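Local coordinates for bifunctional protein PutA (Bdellovibrio bacteriovorus, PDB 5UR2) that probably carries out both oxidation steps from L-proline to L-glutamate, using a flavin-dependent proline dehydrogenase and an NAD-dependent L-glutamate gamma-semialdehyde dehydrogenase, at residues K161-V166 with R223-L228; I217-L222 with L250-E255; A491-N496 with S520-G525; F512-P517 with V580-K585. One frame throughout, in Å; residues are numbered along the deposited sequence.

Contact 1 (K161-V166 with R223-L228)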
loop_
_atom_site.group_PDB
_atom_site.type_symbol
_atom_site.label_atom_id
_atom_site.label_comp_id
_atom_site.label_asym_id
_atom_site.label_seq_id
_atom_site.Cartn_x
_atom_site.Cartn_y
_atom_site.Cartn_z
ATOM N N LYS B 161 -2.755 -23.920 -52.944
ATOM C CA LYS B 161 -1.486 -24.625 -52.778
ATOM C C LYS B 161 -1.699 -26.125 -52.643
ATOM O O LYS B 161 -0.976 -26.917 -53.260
ATOM C CB LYS B 161 -0.728 -24.094 -51.562
ATOM C CG LYS B 161 0.059 -22.841 -51.811
ATOM C CD LYS B 161 0.899 -22.505 -50.593
ATOM C CE LYS B 161 1.691 -21.224 -50.796
ATOM N NZ LYS B 161 2.681 -20.998 -49.702
ATOM N N TYR B 162 -2.699 -26.539 -51.855
ATOM C CA TYR B 162 -2.927 -27.969 -51.667
ATOM C C TYR B 162 -3.468 -28.626 -52.927
ATOM O O TYR B 162 -2.992 -29.701 -53.318
ATOM C CB TYR B 162 -3.860 -28.204 -50.485
ATOM C CG TYR B 162 -3.037 -28.385 -49.251
ATOM C CD1 TYR B 162 -2.564 -29.638 -48.897
ATOM C CD2 TYR B 162 -2.655 -27.298 -48.489
ATOM C CE1 TYR B 162 -1.764 -29.806 -47.795
ATOM C CE2 TYR B 162 -1.850 -27.462 -47.392
ATOM C CZ TYR B 162 -1.413 -28.714 -47.043
ATOM O OH TYR B 162 -0.611 -28.874 -45.939
ATOM N N MET B 163 -4.422 -27.976 -53.604
ATOM C CA MET B 163 -4.944 -28.534 -54.850
ATOM C C MET B 163 -3.824 -28.735 -55.865
ATOM O O MET B 163 -3.764 -29.770 -56.532
ATOM C CB MET B 163 -6.032 -27.630 -55.430
ATOM C CG MET B 163 -7.294 -27.432 -54.566
ATOM S SD MET B 163 -8.291 -28.923 -54.306
ATOM C CE MET B 163 -9.137 -29.098 -55.874
ATOM N N GLU B 164 -2.922 -27.755 -55.993
ATOM C CA GLU B 164 -1.806 -27.905 -56.924
ATOM C C GLU B 164 -0.840 -28.986 -56.457
ATOM O O GLU B 164 -0.340 -29.766 -57.275
ATOM C CB GLU B 164 -1.066 -26.577 -57.091
ATOM C CG GLU B 164 -1.827 -25.530 -57.881
ATOM C CD GLU B 164 -1.368 -24.116 -57.556
ATOM O OE1 GLU B 164 -0.336 -23.980 -56.861
ATOM O OE2 GLU B 164 -2.042 -23.149 -57.987
ATOM N N LEU B 165 -0.563 -29.046 -55.148
ATOM C CA LEU B 165 0.358 -30.055 -54.628
ATOM C C LEU B 165 -0.142 -31.459 -54.927
ATOM O O LEU B 165 0.617 -32.302 -55.416
ATOM C CB LEU B 165 0.573 -29.884 -53.123
ATOM C CG LEU B 165 1.405 -31.010 -52.483
ATOM C CD1 LEU B 165 2.828 -31.000 -53.005
ATOM C CD2 LEU B 165 1.420 -30.917 -50.967
ATOM N N VAL B 166 -1.420 -31.726 -54.637
ATOM C CA VAL B 166 -1.959 -33.074 -54.814
ATOM C C VAL B 166 -1.927 -33.480 -56.285
ATOM O O VAL B 166 -1.518 -34.593 -56.627
ATOM C CB VAL B 166 -3.380 -33.165 -54.234
ATOM C CG1 VAL B 166 -4.041 -34.466 -54.659
ATOM C CG2 VAL B 166 -3.327 -33.055 -52.729
ATOM N N ARG B 223 -13.615 -30.235 -48.401
ATOM C CA ARG B 223 -14.202 -31.196 -49.331
ATOM C C ARG B 223 -13.472 -31.285 -50.667
ATOM O O ARG B 223 -13.164 -32.408 -51.088
ATOM C CB ARG B 223 -15.691 -30.866 -49.529
ATOM C CG ARG B 223 -16.463 -31.908 -50.353
ATOM C CD ARG B 223 -17.971 -31.631 -50.364
ATOM N NE ARG B 223 -18.592 -31.778 -49.045
ATOM C CZ ARG B 223 -18.986 -30.771 -48.266
ATOM N NH1 ARG B 223 -18.832 -29.501 -48.642
ATOM N NH2 ARG B 223 -19.548 -31.048 -47.102
ATOM N N PRO B 224 -13.142 -30.191 -51.366
ATOM C CA PRO B 224 -12.431 -30.356 -52.653
ATOM C C PRO B 224 -11.049 -30.974 -52.503
ATOM O O PRO B 224 -10.594 -31.668 -53.423
ATOM C CB PRO B 224 -12.331 -28.924 -53.196
ATOM C CG PRO B 224 -13.262 -28.103 -52.356
ATOM C CD PRO B 224 -13.359 -28.771 -51.041
ATOM N N VAL B 225 -10.360 -30.727 -51.376
ATOM C CA VAL B 225 -9.050 -31.339 -51.153
ATOM C C VAL B 225 -9.205 -32.838 -50.939
ATOM O O VAL B 225 -8.468 -33.647 -51.519
ATOM C CB VAL B 225 -8.322 -30.692 -49.958
ATOM C CG1 VAL B 225 -6.941 -31.322 -49.789
ATOM C CG2 VAL B 225 -8.225 -29.202 -50.115
ATOM N N PHE B 226 -10.141 -33.230 -50.071
ATOM C CA PHE B 226 -10.410 -34.652 -49.887
ATOM C C PHE B 226 -10.862 -35.293 -51.190
ATOM O O PHE B 226 -10.470 -36.422 -51.501
ATOM C CB PHE B 226 -11.459 -34.868 -48.802
ATOM C CG PHE B 226 -10.898 -34.908 -47.413
ATOM C CD1 PHE B 226 -9.941 -33.994 -47.008
ATOM C CD2 PHE B 226 -11.321 -35.874 -46.514
ATOM C CE1 PHE B 226 -9.415 -34.035 -45.721
ATOM C CE2 PHE B 226 -10.798 -35.924 -45.223
ATOM C CZ PHE B 226 -9.849 -34.999 -44.829
ATOM N N ARG B 227 -11.668 -34.581 -51.981
ATOM C CA ARG B 227 -12.162 -35.162 -53.225
ATOM C C ARG B 227 -11.029 -35.373 -54.222
ATOM O O ARG B 227 -10.886 -36.460 -54.797
ATOM C CB ARG B 227 -13.254 -34.278 -53.835
ATOM C CG ARG B 227 -13.711 -34.781 -55.212
ATOM C CD ARG B 227 -14.765 -33.893 -55.865
ATOM N NE ARG B 227 -15.974 -33.785 -55.054
ATOM C CZ ARG B 227 -16.469 -32.639 -54.596
ATOM N NH1 ARG B 227 -15.856 -31.492 -54.873
ATOM N NH2 ARG B 227 -17.583 -32.640 -53.872
ATOM N N LEU B 228 -10.210 -34.339 -54.440
ATOM C CA LEU B 228 -9.098 -34.472 -55.373
ATOM C C LEU B 228 -8.149 -35.584 -54.944
ATOM O O LEU B 228 -7.679 -36.365 -55.780
ATOM C CB LEU B 228 -8.355 -33.141 -55.498
ATOM C CG LEU B 228 -7.150 -33.166 -56.437
ATOM C CD1 LEU B 228 -7.631 -33.469 -57.849
ATOM C CD2 LEU B 228 -6.421 -31.828 -56.409
#
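Met-163 and Val-225 mark the closest approach of two helical turns, CA to CA 6.2 Å, whose axes run parallel (1° apart) at 9.9 Å. Apolar side chains bridge the spacing. Met-163 spans it with a chain bent at chi2 and chi3, which lays SD 3.7 Å from Pro-224 O and sets CE against CB of the proline ring and CD2 of Leu-228. From the other helix Leu-228 reaches back, its CG anti to the backbone N (chi1 179°); CD2 ends 3.4 Å from Met-163 O, while CG packs 3.8 Å from Val-166 CG1 as the two side chains run past one another in opposite directions. Tyr-162 adds only its CB, against Val-225 CG1; its hydroxyl turns away to Ser-196 O and Ile-144 N. In the proline dehydrogenase barrel these are consecutive outer helices, 152-173 and 211-232, with strand 194-197 between them in sequence; Tyr-162 and Val-166 also rest on that strand, and Phe-226 touches Phe-253, Leu-256 and Ile-257 of helix 246-257.

Contact 2 (I217-L222 with L250-E255)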
loop_
_atom_site.group_PDB
_atom_site.type_symbol
_atom_site.label_atom_id
_atom_site.label_comp_id
_atom_site.label_asym_id
_atom_site.label_seq_id
_atom_site.Cartn_x
_atom_site.Cartn_y
_atom_site.Cartn_z
ATOM N N ILE B 217 -18.662 -24.417 -43.045
ATOM C CA ILE B 217 -17.675 -23.746 -43.890
ATOM C C ILE B 217 -16.377 -24.544 -43.936
ATOM O O ILE B 217 -15.790 -24.729 -45.012
ATOM C CB ILE B 217 -17.437 -22.298 -43.412
ATOM C CG1 ILE B 217 -18.677 -21.444 -43.659
ATOM C CG2 ILE B 217 -16.207 -21.685 -44.091
ATOM C CD1 ILE B 217 -18.619 -20.063 -43.007
ATOM N N LEU B 218 -15.910 -25.036 -42.779
ATOM C CA LEU B 218 -14.682 -25.828 -42.755
ATOM C C LEU B 218 -14.815 -27.069 -43.636
ATOM O O LEU B 218 -13.924 -27.375 -44.434
ATOM C CB LEU B 218 -14.322 -26.210 -41.315
ATOM C CG LEU B 218 -13.843 -25.024 -40.467
ATOM C CD1 LEU B 218 -13.836 -25.358 -38.979
ATOM C CD2 LEU B 218 -12.479 -24.581 -40.920
ATOM N N LYS B 219 -15.937 -27.780 -43.521
ATOM C CA LYS B 219 -16.177 -28.936 -44.375
ATOM C C LYS B 219 -16.171 -28.551 -45.846
ATOM O O LYS B 219 -15.609 -29.273 -46.677
ATOM C CB LYS B 219 -17.506 -29.603 -44.007
ATOM C CG LYS B 219 -17.475 -30.345 -42.687
ATOM C CD LYS B 219 -18.869 -30.569 -42.096
ATOM C CE LYS B 219 -19.684 -31.565 -42.905
ATOM N NZ LYS B 219 -21.033 -31.761 -42.294
ATOM N N ASP B 220 -16.794 -27.411 -46.187
ATOM C CA ASP B 220 -16.831 -26.981 -47.581
ATOM C C ASP B 220 -15.429 -26.708 -48.109
ATOM O O ASP B 220 -15.142 -26.978 -49.275
ATOM C CB ASP B 220 -17.696 -25.722 -47.754
ATOM C CG ASP B 220 -19.178 -25.979 -47.544
ATOM O OD1 ASP B 220 -19.573 -27.157 -47.499
ATOM O OD2 ASP B 220 -19.950 -24.993 -47.460
ATOM N N ARG B 221 -14.542 -26.167 -47.271
ATOM C CA ARG B 221 -13.201 -25.864 -47.752
ATOM C C ARG B 221 -12.351 -27.119 -47.860
ATOM O O ARG B 221 -11.511 -27.214 -48.764
ATOM C CB ARG B 221 -12.529 -24.843 -46.835
ATOM C CG ARG B 221 -13.341 -23.570 -46.602
ATOM C CD ARG B 221 -13.279 -22.627 -47.778
ATOM N NE ARG B 221 -14.159 -21.463 -47.621
ATOM C CZ ARG B 221 -13.817 -20.302 -47.066
ATOM N NH1 ARG B 221 -12.602 -20.118 -46.578
ATOM N NH2 ARG B 221 -14.703 -19.314 -47.001
ATOM N N LEU B 222 -12.572 -28.092 -46.964
ATOM C CA LEU B 222 -11.837 -29.357 -46.993
ATOM C C LEU B 222 -12.318 -30.267 -48.110
ATOM O O LEU B 222 -11.519 -31.010 -48.698
ATOM C CB LEU B 222 -11.973 -30.097 -45.663
ATOM C CG LEU B 222 -10.744 -30.186 -44.770
ATOM C CD1 LEU B 222 -10.992 -31.199 -43.652
ATOM C CD2 LEU B 222 -9.538 -30.567 -45.593
ATOM N N LEU B 250 -12.713 -32.863 -35.044
ATOM C CA LEU B 250 -13.227 -34.223 -35.095
ATOM C C LEU B 250 -14.610 -34.279 -35.748
ATOM O O LEU B 250 -14.889 -35.191 -36.535
ATOM C CB LEU B 250 -13.247 -34.816 -33.688
ATOM C CG LEU B 250 -11.836 -35.027 -33.113
ATOM C CD1 LEU B 250 -11.893 -35.651 -31.727
ATOM C CD2 LEU B 250 -10.982 -35.860 -34.057
ATOM N N GLU B 251 -15.489 -33.318 -35.436
ATOM C CA GLU B 251 -16.786 -33.258 -36.106
ATOM C C GLU B 251 -16.620 -32.975 -37.598
ATOM O O GLU B 251 -17.293 -33.586 -38.432
ATOM C CB GLU B 251 -17.676 -32.192 -35.453
ATOM C CG GLU B 251 -18.098 -32.558 -34.046
ATOM C CD GLU B 251 -19.187 -31.669 -33.501
ATOM O OE1 GLU B 251 -19.739 -30.836 -34.256
ATOM O OE2 GLU B 251 -19.491 -31.805 -32.307
ATOM N N VAL B 252 -15.729 -32.050 -37.951
ATOM C CA VAL B 252 -15.489 -31.757 -39.361
ATOM C C VAL B 252 -15.059 -33.023 -40.092
ATOM O O VAL B 252 -15.613 -33.382 -41.138
ATOM C CB VAL B 252 -14.446 -30.629 -39.489
ATOM C CG1 VAL B 252 -13.928 -30.504 -40.904
ATOM C CG2 VAL B 252 -15.026 -29.298 -38.990
ATOM N N PHE B 253 -14.080 -33.733 -39.524
ATOM C CA PHE B 253 -13.498 -34.898 -40.186
ATOM C C PHE B 253 -14.498 -36.034 -40.331
ATOM O O PHE B 253 -14.653 -36.610 -41.416
ATOM C CB PHE B 253 -12.268 -35.369 -39.411
ATOM C CG PHE B 253 -11.649 -36.605 -39.967
ATOM C CD1 PHE B 253 -10.819 -36.539 -41.083
ATOM C CD2 PHE B 253 -11.865 -37.841 -39.358
ATOM C CE1 PHE B 253 -10.225 -37.693 -41.593
ATOM C CE2 PHE B 253 -11.285 -38.985 -39.865
ATOM C CZ PHE B 253 -10.465 -38.915 -40.984
ATOM N N THR B 254 -15.149 -36.403 -39.233
ATOM C CA THR B 254 -16.012 -37.576 -39.260
ATOM C C THR B 254 -17.245 -37.338 -40.128
ATOM O O THR B 254 -17.668 -38.235 -40.861
ATOM C CB THR B 254 -16.407 -37.982 -37.834
ATOM O OG1 THR B 254 -16.932 -36.848 -37.124
ATOM C CG2 THR B 254 -15.212 -38.550 -37.087
ATOM N N GLU B 255 -17.837 -36.143 -40.062
ATOM C CA GLU B 255 -18.988 -35.873 -40.916
ATOM C C GLU B 255 -18.580 -35.865 -42.381
ATOM O O GLU B 255 -19.316 -36.364 -43.240
ATOM C CB GLU B 255 -19.650 -34.548 -40.527
ATOM C CG GLU B 255 -20.352 -34.545 -39.145
ATOM C CD GLU B 255 -20.941 -33.165 -38.808
ATOM O OE1 GLU B 255 -21.096 -32.355 -39.739
ATOM O OE2 GLU B 255 -21.269 -32.890 -37.640
#
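Val-252 points its two methyls at different parts of helix 211-232. CG2 lies 3.9 Å from Leu-218 CB, with Leu-218 CD1 slightly farther off, and the two side chains cross at about a right angle. CG1 faces Lys-219 CG at 4.0 Å and Leu-222 CD1 at 4.1 Å; the leucine comes in at a slant, whereas the lysine chain slides by in the opposite direction. One valine thus packs among three residues, on a stretch where the axes approach to 9.6 Å and cross at -51°. The two are successive outer helices of the proline dehydrogenase TIM barrel; strand 235-238 lies between them in sequence, in the alternating strand-helix order of the (beta-alpha)8 barrel. Beyond the valine, Lys-219 turns at chi3 (69°), which swings its amine over to Glu-255. NZ meets Glu-255 OE1 nearly along the C-O axis at 2.6 Å, a short salt bridge, and the lysine and glutamate chains cross at about a right angle. The lysine's CE also lies 3.8 Å from Glu-255 CB, so the aliphatic part of each chain takes part in the contact. The other carboxylate oxygen, OE2, is paired with Lys-215 one turn earlier on the same helix as Lys-219; two lysines therefore share this carboxylate, and their charges would tend to keep it ionised. Lys-215 also bridges to Glu-251, while Leu-218 and Leu-222 continue the apolar side onto Leu-248 and Leu-256.

Contact 3 (A491-N496 with S520-G525)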
loop_
_atom_site.group_PDB
_atom_site.type_symbol
_atom_site.label_atom_id
_atom_site.label_comp_id
_atom_site.label_asym_id
_atom_site.label_seq_id
_atom_site.Cartn_x
_atom_site.Cartn_y
_atom_site.Cartn_z
ATOM N N ALA B 491 -38.821 -12.127 -25.655
ATOM C CA ALA B 491 -40.228 -12.263 -25.323
ATOM C C ALA B 491 -40.639 -11.382 -24.150
ATOM O O ALA B 491 -41.837 -11.213 -23.927
ATOM C CB ALA B 491 -40.575 -13.734 -25.041
ATOM N N SER B 492 -39.697 -10.830 -23.389
ATOM C CA SER B 492 -40.057 -9.933 -22.296
ATOM C C SER B 492 -40.091 -8.457 -22.711
ATOM O O SER B 492 -40.448 -7.606 -21.888
ATOM C CB SER B 492 -39.088 -10.109 -21.119
ATOM O OG SER B 492 -37.905 -9.342 -21.296
ATOM N N LEU B 493 -39.747 -8.132 -23.959
ATOM C CA LEU B 493 -39.673 -6.734 -24.388
ATOM C C LEU B 493 -41.063 -6.162 -24.611
ATOM O O LEU B 493 -41.972 -6.879 -25.014
ATOM C CB LEU B 493 -38.843 -6.587 -25.667
ATOM C CG LEU B 493 -37.463 -7.245 -25.639
ATOM C CD1 LEU B 493 -36.700 -6.975 -26.924
ATOM C CD2 LEU B 493 -36.648 -6.839 -24.418
ATOM N N PRO B 494 -41.247 -4.867 -24.319
ATOM C CA PRO B 494 -40.225 -3.991 -23.761
ATOM C C PRO B 494 -40.172 -4.099 -22.241
ATOM O O PRO B 494 -41.192 -4.407 -21.633
ATOM C CB PRO B 494 -40.682 -2.602 -24.206
ATOM C CG PRO B 494 -42.189 -2.704 -24.229
ATOM C CD PRO B 494 -42.491 -4.132 -24.647
ATOM N N VAL B 495 -38.992 -3.878 -21.658
ATOM C CA VAL B 495 -38.816 -3.895 -20.209
ATOM C C VAL B 495 -39.173 -2.522 -19.652
ATOM O O VAL B 495 -38.610 -1.507 -20.071
ATOM C CB VAL B 495 -37.379 -4.289 -19.845
ATOM C CG1 VAL B 495 -37.183 -4.268 -18.345
ATOM C CG2 VAL B 495 -37.071 -5.674 -20.424
ATOM N N ASN B 496 -40.147 -2.483 -18.748
ATOM C CA ASN B 496 -40.523 -1.255 -18.061
ATOM C C ASN B 496 -39.619 -1.062 -16.851
ATOM O O ASN B 496 -39.620 -1.890 -15.937
ATOM C CB ASN B 496 -41.988 -1.306 -17.642
ATOM C CG ASN B 496 -42.914 -1.331 -18.825
ATOM O OD1 ASN B 496 -43.117 -0.309 -19.477
ATOM N ND2 ASN B 496 -43.467 -2.508 -19.130
ATOM N N SER B 520 -33.584 -1.213 -35.149
ATOM C CA SER B 520 -33.962 0.025 -34.480
ATOM C C SER B 520 -35.465 0.268 -34.462
ATOM O O SER B 520 -35.884 1.274 -33.881
ATOM C CB SER B 520 -33.257 1.222 -35.132
ATOM O OG SER B 520 -33.426 1.229 -36.545
ATOM N N ASP B 521 -36.290 -0.581 -35.077
ATOM C CA ASP B 521 -37.733 -0.423 -34.921
ATOM C C ASP B 521 -38.290 -1.213 -33.740
ATOM O O ASP B 521 -39.507 -1.240 -33.546
ATOM C CB ASP B 521 -38.467 -0.815 -36.205
ATOM C CG ASP B 521 -38.142 -2.224 -36.658
ATOM O OD1 ASP B 521 -37.482 -2.980 -35.901
ATOM O OD2 ASP B 521 -38.579 -2.581 -37.766
ATOM N N GLN B 522 -37.434 -1.868 -32.968
ATOM C CA GLN B 522 -37.824 -2.650 -31.804
ATOM C C GLN B 522 -37.432 -1.892 -30.536
ATOM O O GLN B 522 -36.277 -1.472 -30.395
ATOM C CB GLN B 522 -37.154 -4.032 -31.856
ATOM C CG GLN B 522 -37.452 -4.941 -30.672
ATOM C CD GLN B 522 -36.781 -6.316 -30.772
ATOM O OE1 GLN B 522 -35.555 -6.436 -30.715
ATOM N NE2 GLN B 522 -37.593 -7.359 -30.921
ATOM N N ILE B 523 -38.386 -1.702 -29.627
ATOM C CA ILE B 523 -38.129 -1.022 -28.360
ATOM C C ILE B 523 -37.702 -2.045 -27.319
ATOM O O ILE B 523 -38.433 -3.003 -27.052
ATOM C CB ILE B 523 -39.361 -0.251 -27.867
ATOM C CG1 ILE B 523 -39.820 0.789 -28.894
ATOM C CG2 ILE B 523 -39.067 0.385 -26.520
ATOM C CD1 ILE B 523 -41.050 1.556 -28.447
ATOM N N VAL B 524 -36.530 -1.836 -26.714
ATOM C CA VAL B 524 -36.045 -2.752 -25.682
ATOM C C VAL B 524 -36.467 -2.295 -24.288
ATOM O O VAL B 524 -36.887 -3.111 -23.463
ATOM C CB VAL B 524 -34.509 -2.907 -25.783
ATOM C CG1 VAL B 524 -33.976 -3.725 -24.616
ATOM C CG2 VAL B 524 -34.136 -3.577 -27.104
ATOM N N GLY B 525 -36.374 -1.004 -24.008
ATOM C CA GLY B 525 -36.730 -0.478 -22.699
ATOM C C GLY B 525 -37.603 0.756 -22.793
ATOM O O GLY B 525 -37.432 1.594 -23.686
#
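Leu-493 has CG anti to its carbonyl carbon (chi1 -51°), and Gln-522 has a fully extended chain with CG anti to the backbone N (chi1 178°); together these settings bring the leucine's CD1 to 3.9 Å from Gln-522 CD. The two side chains cross at about a right angle, with CD1 close to all three heavy atoms of the amide head, whose OE1 is bonded to Asn-516 ND2. The other leucine methyl, CD2, lies 4.1 Å from Val-524 CG1, and here the side chains run side by side in the same direction. A cis peptide bond precedes Pro-494, whose CB sits 3.6 Å from Ile-523 O and near the CG2 of Ile-523. The chain then enters a parallel bridge, Val-495 with Gly-525. Val-495 N donates to Val-524 O at 2.9 Å, nearly straight at 170°, and Val-495 also makes a backbone bond with Lys-526, so it grips strand 523-528 on both sides of Gly-525. Val-524 O takes a bent CA-H...O contact from Pro-494 CA (3.5 Å) as well, and Gly-525 CA lies 3.4 Å from Val-495 O. Val-524 and Gly-525 both face Arg-514 on the far edge of their strand, a classic beta bulge. Strand 523-528 lies between 495-501, its parallel partner, and the antiparallel 511-516 in a four-stranded mixed sheet, while Val-495 packs on Val-672 and Trp-675 of helix 671-684.

Contact 4 (F512-P517 with V580-K585)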
loop_
_atom_site.group_PDB
_atom_site.type_symbol
_atom_site.label_atom_id
_atom_site.label_comp_id
_atom_site.label_asym_id
_atom_site.label_seq_id
_atom_site.Cartn_x
_atom_site.Cartn_y
_atom_site.Cartn_z
ATOM N N PHE B 512 -38.665 7.391 -21.686
ATOM C CA PHE B 512 -37.687 7.354 -22.767
ATOM C C PHE B 512 -37.671 5.955 -23.381
ATOM O O PHE B 512 -37.521 4.961 -22.661
ATOM C CB PHE B 512 -36.300 7.728 -22.246
ATOM C CG PHE B 512 -35.206 7.554 -23.259
ATOM C CD1 PHE B 512 -35.039 8.475 -24.281
ATOM C CD2 PHE B 512 -34.355 6.460 -23.199
ATOM C CE1 PHE B 512 -34.033 8.317 -25.210
ATOM C CE2 PHE B 512 -33.341 6.298 -24.133
ATOM C CZ PHE B 512 -33.182 7.225 -25.139
ATOM N N ASP B 513 -37.862 5.877 -24.702
ATOM C CA ASP B 513 -37.870 4.601 -25.420
ATOM C C ASP B 513 -36.465 4.286 -25.916
ATOM O O ASP B 513 -35.905 5.043 -26.715
ATOM C CB ASP B 513 -38.844 4.642 -26.601
ATOM C CG ASP B 513 -40.316 4.638 -26.165
ATOM O OD1 ASP B 513 -40.631 4.207 -25.035
ATOM O OD2 ASP B 513 -41.174 5.030 -26.974
ATOM N N ARG B 514 -35.913 3.152 -25.486
ATOM C CA ARG B 514 -34.573 2.730 -25.888
ATOM C C ARG B 514 -34.702 1.581 -26.881
ATOM O O ARG B 514 -35.125 0.477 -26.517
ATOM C CB ARG B 514 -33.750 2.337 -24.660
ATOM C CG ARG B 514 -32.434 1.661 -24.986
ATOM C CD ARG B 514 -31.551 2.497 -25.920
ATOM N NE ARG B 514 -30.305 1.776 -26.192
ATOM C CZ ARG B 514 -29.497 2.018 -27.217
ATOM N NH1 ARG B 514 -29.787 2.972 -28.094
ATOM N NH2 ARG B 514 -28.396 1.292 -27.364
ATOM N N VAL B 515 -34.328 1.840 -28.136
ATOM C CA VAL B 515 -34.512 0.859 -29.198
ATOM C C VAL B 515 -33.343 -0.123 -29.227
ATOM O O VAL B 515 -32.250 0.130 -28.707
ATOM C CB VAL B 515 -34.695 1.544 -30.568
ATOM C CG1 VAL B 515 -35.933 2.459 -30.572
ATOM C CG2 VAL B 515 -33.463 2.339 -30.926
ATOM N N ASN B 516 -33.590 -1.267 -29.844
ATOM C CA ASN B 516 -32.567 -2.259 -30.109
ATOM C C ASN B 516 -31.632 -1.694 -31.163
ATOM O O ASN B 516 -32.075 -1.453 -32.296
ATOM C CB ASN B 516 -33.221 -3.561 -30.567
ATOM C CG ASN B 516 -32.218 -4.662 -30.860
ATOM O OD1 ASN B 516 -31.053 -4.410 -31.158
ATOM N ND2 ASN B 516 -32.681 -5.904 -30.786
ATOM N N PRO B 517 -30.363 -1.430 -30.841
ATOM C CA PRO B 517 -29.480 -0.790 -31.829
ATOM C C PRO B 517 -29.155 -1.681 -33.021
ATOM O O PRO B 517 -28.671 -1.155 -34.033
ATOM C CB PRO B 517 -28.228 -0.447 -31.014
ATOM C CG PRO B 517 -28.226 -1.478 -29.899
ATOM C CD PRO B 517 -29.683 -1.679 -29.556
ATOM N N VAL B 580 -26.591 -7.903 -25.022
ATOM C CA VAL B 580 -26.672 -8.151 -26.461
ATOM C C VAL B 580 -27.793 -7.317 -27.078
ATOM O O VAL B 580 -27.600 -6.642 -28.097
ATOM C CB VAL B 580 -26.866 -9.653 -26.739
ATOM C CG1 VAL B 580 -27.283 -9.886 -28.195
ATOM C CG2 VAL B 580 -25.581 -10.391 -26.426
ATOM N N LEU B 581 -28.965 -7.313 -26.445
ATOM C CA LEU B 581 -30.134 -6.690 -27.065
ATOM C C LEU B 581 -30.177 -5.174 -26.855
ATOM O O LEU B 581 -30.512 -4.439 -27.787
ATOM C CB LEU B 581 -31.420 -7.339 -26.534
ATOM C CG LEU B 581 -31.665 -8.811 -26.895
ATOM C CD1 LEU B 581 -32.849 -9.356 -26.144
ATOM C CD2 LEU B 581 -31.925 -8.912 -28.397
ATOM N N GLU B 582 -29.851 -4.681 -25.650
ATOM C CA GLU B 582 -29.998 -3.251 -25.385
ATOM C C GLU B 582 -28.815 -2.438 -25.896
ATOM O O GLU B 582 -28.996 -1.309 -26.357
ATOM C CB GLU B 582 -30.174 -2.984 -23.884
ATOM C CG GLU B 582 -30.519 -1.540 -23.591
ATOM C CD GLU B 582 -30.457 -1.178 -22.111
ATOM O OE1 GLU B 582 -29.789 -1.884 -21.337
ATOM O OE2 GLU B 582 -31.090 -0.177 -21.708
ATOM N N VAL B 583 -27.602 -2.980 -25.830
ATOM C CA VAL B 583 -26.400 -2.210 -26.146
ATOM C C VAL B 583 -25.713 -2.672 -27.434
ATOM O O VAL B 583 -24.795 -1.985 -27.905
ATOM C CB VAL B 583 -25.410 -2.236 -24.961
ATOM C CG1 VAL B 583 -24.365 -1.165 -25.090
ATOM C CG2 VAL B 583 -26.161 -2.054 -23.660
ATOM N N GLY B 584 -26.142 -3.784 -28.039
ATOM C CA GLY B 584 -25.484 -4.281 -29.239
ATOM C C GLY B 584 -24.155 -4.963 -28.977
ATOM O O GLY B 584 -23.337 -5.099 -29.894
ATOM N N LYS B 585 -23.916 -5.417 -27.757
ATOM C CA LYS B 585 -22.653 -6.075 -27.446
ATOM C C LYS B 585 -22.665 -7.499 -27.999
ATOM O O LYS B 585 -23.575 -8.270 -27.669
ATOM C CB LYS B 585 -22.441 -6.060 -25.934
ATOM C CG LYS B 585 -22.182 -4.634 -25.415
ATOM C CD LYS B 585 -21.432 -4.574 -24.082
ATOM C CE LYS B 585 -19.951 -4.801 -24.218
ATOM N NZ LYS B 585 -19.256 -4.559 -22.925
#
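Pro-517 and Arg-514 close in on the last turn of helix 572-583 and meet the carbonyls of Leu-581 and Glu-582. The dense part is around Glu-582 O: Arg-514 NH2 donates to it at 2.9 Å, in the carbonyl plane but 31° out of the guanidinium plane, and NE adds a weak bond. Pro-517 CD comes within 3.3 Å of the same oxygen and 3.4 Å of Leu-581 O, and its CG lies 3.6 Å from Gly-584 N. Gly-584, with positive phi (76°), is the first residue out of helical angles. Strand 511-516 of the aldehyde dehydrogenase part and Pro-517 meet this C-terminal end, where the helix carbonyls would tend to attract a positive guanidinium. Arg-514 NH2 also bonds Val-823 O. The side-chain pairs are looser: the Arg-514 and Glu-582 CG atoms pass 4.0 Å apart, and the carboxylate instead accepts from Val-672 N and Val-673 N. Asn-516 ND2 lies 3.9 Å from Leu-581 CD2, its amide held instead by Ser-518 N (to OD1) and Gln-522 OE1 (to ND2).

In the fold
From the N terminus, contact 1 closes the first loop, bringing helix 152-173 beside helix 211-232, with strand 194-197 between them in sequence. Contact 2 starts inside that loop, at 217-222, and ends beyond it at 250-255, so the two cross; both use helix 211-232, and Phe-226 touches Phe-253 between them. Three successive outer helices of the proline dehydrogenase barrel are thus joined. Far along the chain, contact 3 pairs 495-501 with 523-528, and contact 4 opens within its loop and closes at 580-585, crossing it as well. They share a sheet, strand 511-516 lying beside 523-528, and contact 4 ties that sheet to helix 572-583. Contacts 2 and 4 come no nearer than about 20 Å between nearest atoms.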